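Local coordinates for protein type 3 secretion system pilotin (Salmonella typhimurium, PDB 6XFJ) that acts as the pilot protein required for proper outer-membrane localization of the secretin InvG in the type III secretion system used to inject effectors into host cells, at residues 32-37 / 49-54. Sequence-based numbering, arbitrary orientation.
Sequences TFFQEH and QLMTEF
Leu50 reaches across from helix 44-59 and sets its CD2 methyl against two phenylalanine rings at the C-terminal end of helix 25-36. That methyl lies 3.8 Å from CE2 of Phe33 and equally 3.8 Å from CE1 of Phe34, meeting both rings obliquely. With CG anti to the backbone N (chi1 -179°), Leu50 is directed at the rings, which approach it from the opposite direction. The two phenylalanines also pack on each other: CD2 of Phe33 stands 3.7 Å above the plane of the Phe34 ring, over its centre, while CD2 of Phe34 lies at the edge of the Phe33 ring. This aromatic pair and the leucine methyl form the tight, wholly apolar part of the contact. Packing is looser beside it, where CE of Met51 stays 4.3 Å from CZ of Phe34, at the ring edge. The axes of segments 32-36 and 49-54, roughly antiparallel at 140°, come no closer than 14.7 Å, so only side-chain ends bridge the gap; the four touching residues are buried, whereas Gln35 and Gln49 are solvent-exposed. His37 gives its ND1-H to O of Phe33 (2.8 Å, 162° at the hydrogen), helping to fix the imidazole, whose ND1 lies over one face of the Phe33 ring, offset toward the rim. This is core packing in the all-helical C-terminal part of the InvH lipoprotein: Tyr40 of the intervening helix 39-42 touches Phe33, Phe34 and Leu50, Leu72 of helix 68-80 packs on Phe33, and Ser15 of the second subunit meets Phe34 and Met51.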
# COMPACT_ATOMS: atom_id res chain seq x y z
N THR B 32 5.75 6.78 -9.21
CA THR B 32 7.12 6.23 -9.34
C THR B 32 7.14 5.11 -10.37
O THR B 32 7.97 5.10 -11.29
CB THR B 32 7.66 5.75 -8.00
OG1 THR B 32 7.72 6.88 -7.13
CG2 THR B 32 9.06 5.15 -8.11
N PHE B 33 6.21 4.18 -10.26
CA PHE B 33 6.17 3.02 -11.16
C PHE B 33 6.05 3.51 -12.61
O PHE B 33 6.80 3.08 -13.47
CB PHE B 33 4.98 2.12 -10.81
CG PHE B 33 4.84 1.04 -11.84
CD1 PHE B 33 5.61 -0.11 -11.78
CD2 PHE B 33 4.04 1.24 -12.96
CE1 PHE B 33 5.52 -1.06 -12.79
CE2 PHE B 33 3.93 0.27 -13.96
CZ PHE B 33 4.70 -0.85 -13.86
N PHE B 34 5.12 4.43 -12.88
CA PHE B 34 4.87 4.86 -14.29
C PHE B 34 6.03 5.70 -14.81
O PHE B 34 6.38 5.53 -15.96
CB PHE B 34 3.50 5.52 -14.41
CG PHE B 34 2.42 4.46 -14.42
CD1 PHE B 34 2.29 3.59 -15.49
CD2 PHE B 34 1.61 4.27 -13.31
CE1 PHE B 34 1.33 2.59 -15.49
CE2 PHE B 34 0.70 3.24 -13.31
CZ PHE B 34 0.57 2.41 -14.38
N GLN B 35 6.67 6.48 -13.94
CA GLN B 35 7.86 7.26 -14.37
C GLN B 35 8.98 6.29 -14.79
O GLN B 35 9.73 6.63 -15.72
CB GLN B 35 8.31 8.24 -13.29
CG GLN B 35 7.29 9.34 -13.09
CD GLN B 35 7.61 10.24 -11.91
OE1 GLN B 35 8.25 9.81 -10.95
NE2 GLN B 35 7.17 11.49 -11.97
N GLU B 36 9.09 5.14 -14.11
CA GLU B 36 10.14 4.11 -14.35
C GLU B 36 9.76 3.25 -15.58
O GLU B 36 10.61 2.49 -16.04
CB GLU B 36 10.30 3.18 -13.12
CG GLU B 36 11.03 3.77 -11.93
CD GLU B 36 10.96 2.88 -10.70
OE1 GLU B 36 10.26 1.83 -10.77
OE2 GLU B 36 11.63 3.22 -9.67
N HIS B 37 8.48 3.27 -16.00
CA HIS B 37 7.98 2.38 -17.08
C HIS B 37 7.16 3.18 -18.07
O HIS B 37 5.98 2.87 -18.28
CB HIS B 37 7.18 1.22 -16.47
CG HIS B 37 7.95 0.39 -15.50
ND1 HIS B 37 8.08 0.74 -14.14
CD2 HIS B 37 8.60 -0.79 -15.66
CE1 HIS B 37 8.82 -0.18 -13.53
NE2 HIS B 37 9.16 -1.12 -14.44
N GLN B 49 -3.30 -4.14 -20.96
CA GLN B 49 -2.74 -5.42 -20.54
C GLN B 49 -2.24 -5.31 -19.11
O GLN B 49 -2.45 -6.23 -18.34
CB GLN B 49 -1.69 -5.96 -21.48
CG GLN B 49 -2.23 -6.34 -22.85
CD GLN B 49 -1.12 -6.88 -23.73
OE1 GLN B 49 -0.17 -7.49 -23.25
NE2 GLN B 49 -1.23 -6.66 -25.03
N LEU B 50 -1.53 -4.23 -18.78
CA LEU B 50 -1.03 -4.09 -17.40
C LEU B 50 -2.18 -4.02 -16.39
O LEU B 50 -2.09 -4.65 -15.36
CB LEU B 50 -0.16 -2.83 -17.32
CG LEU B 50 0.42 -2.60 -15.95
CD1 LEU B 50 1.51 -3.60 -15.68
CD2 LEU B 50 0.97 -1.18 -15.92
N MET B 51 -3.21 -3.21 -16.68
CA MET B 51 -4.36 -3.08 -15.76
C MET B 51 -5.06 -4.46 -15.60
O MET B 51 -5.46 -4.81 -14.48
CB MET B 51 -5.35 -2.01 -16.21
CG MET B 51 -4.82 -0.61 -16.08
SD MET B 51 -4.34 -0.16 -14.38
CE MET B 51 -2.58 -0.54 -14.39
N THR B 52 -5.21 -5.26 -16.65
CA THR B 52 -5.77 -6.63 -16.50
C THR B 52 -4.88 -7.45 -15.56
O THR B 52 -5.43 -8.11 -14.62
CB THR B 52 -5.85 -7.32 -17.86
OG1 THR B 52 -6.76 -6.53 -18.63
CG2 THR B 52 -6.31 -8.76 -17.78
N GLU B 53 -3.55 -7.43 -15.77
CA GLU B 53 -2.66 -8.27 -14.93
C GLU B 53 -2.70 -7.74 -13.50
O GLU B 53 -2.68 -8.52 -12.56
CB GLU B 53 -1.23 -8.32 -15.45
CG GLU B 53 -0.95 -9.17 -16.63
CD GLU B 53 -1.44 -10.59 -16.52
OE1 GLU B 53 -1.12 -11.30 -15.53
OE2 GLU B 53 -2.12 -11.00 -17.42
N PHE B 54 -2.76 -6.41 -13.33
CA PHE B 54 -2.82 -5.77 -12.00
C PHE B 54 -4.07 -6.18 -11.22
O PHE B 54 -4.00 -6.55 -10.05
CB PHE B 54 -2.75 -4.27 -12.25
CG PHE B 54 -2.81 -3.40 -11.02
CD1 PHE B 54 -1.90 -3.50 -9.94
CD2 PHE B 54 -3.71 -2.36 -11.00
CE1 PHE B 54 -1.96 -2.59 -8.89
CE2 PHE B 54 -3.76 -1.47 -9.96
CZ PHE B 54 -2.86 -1.57 -8.93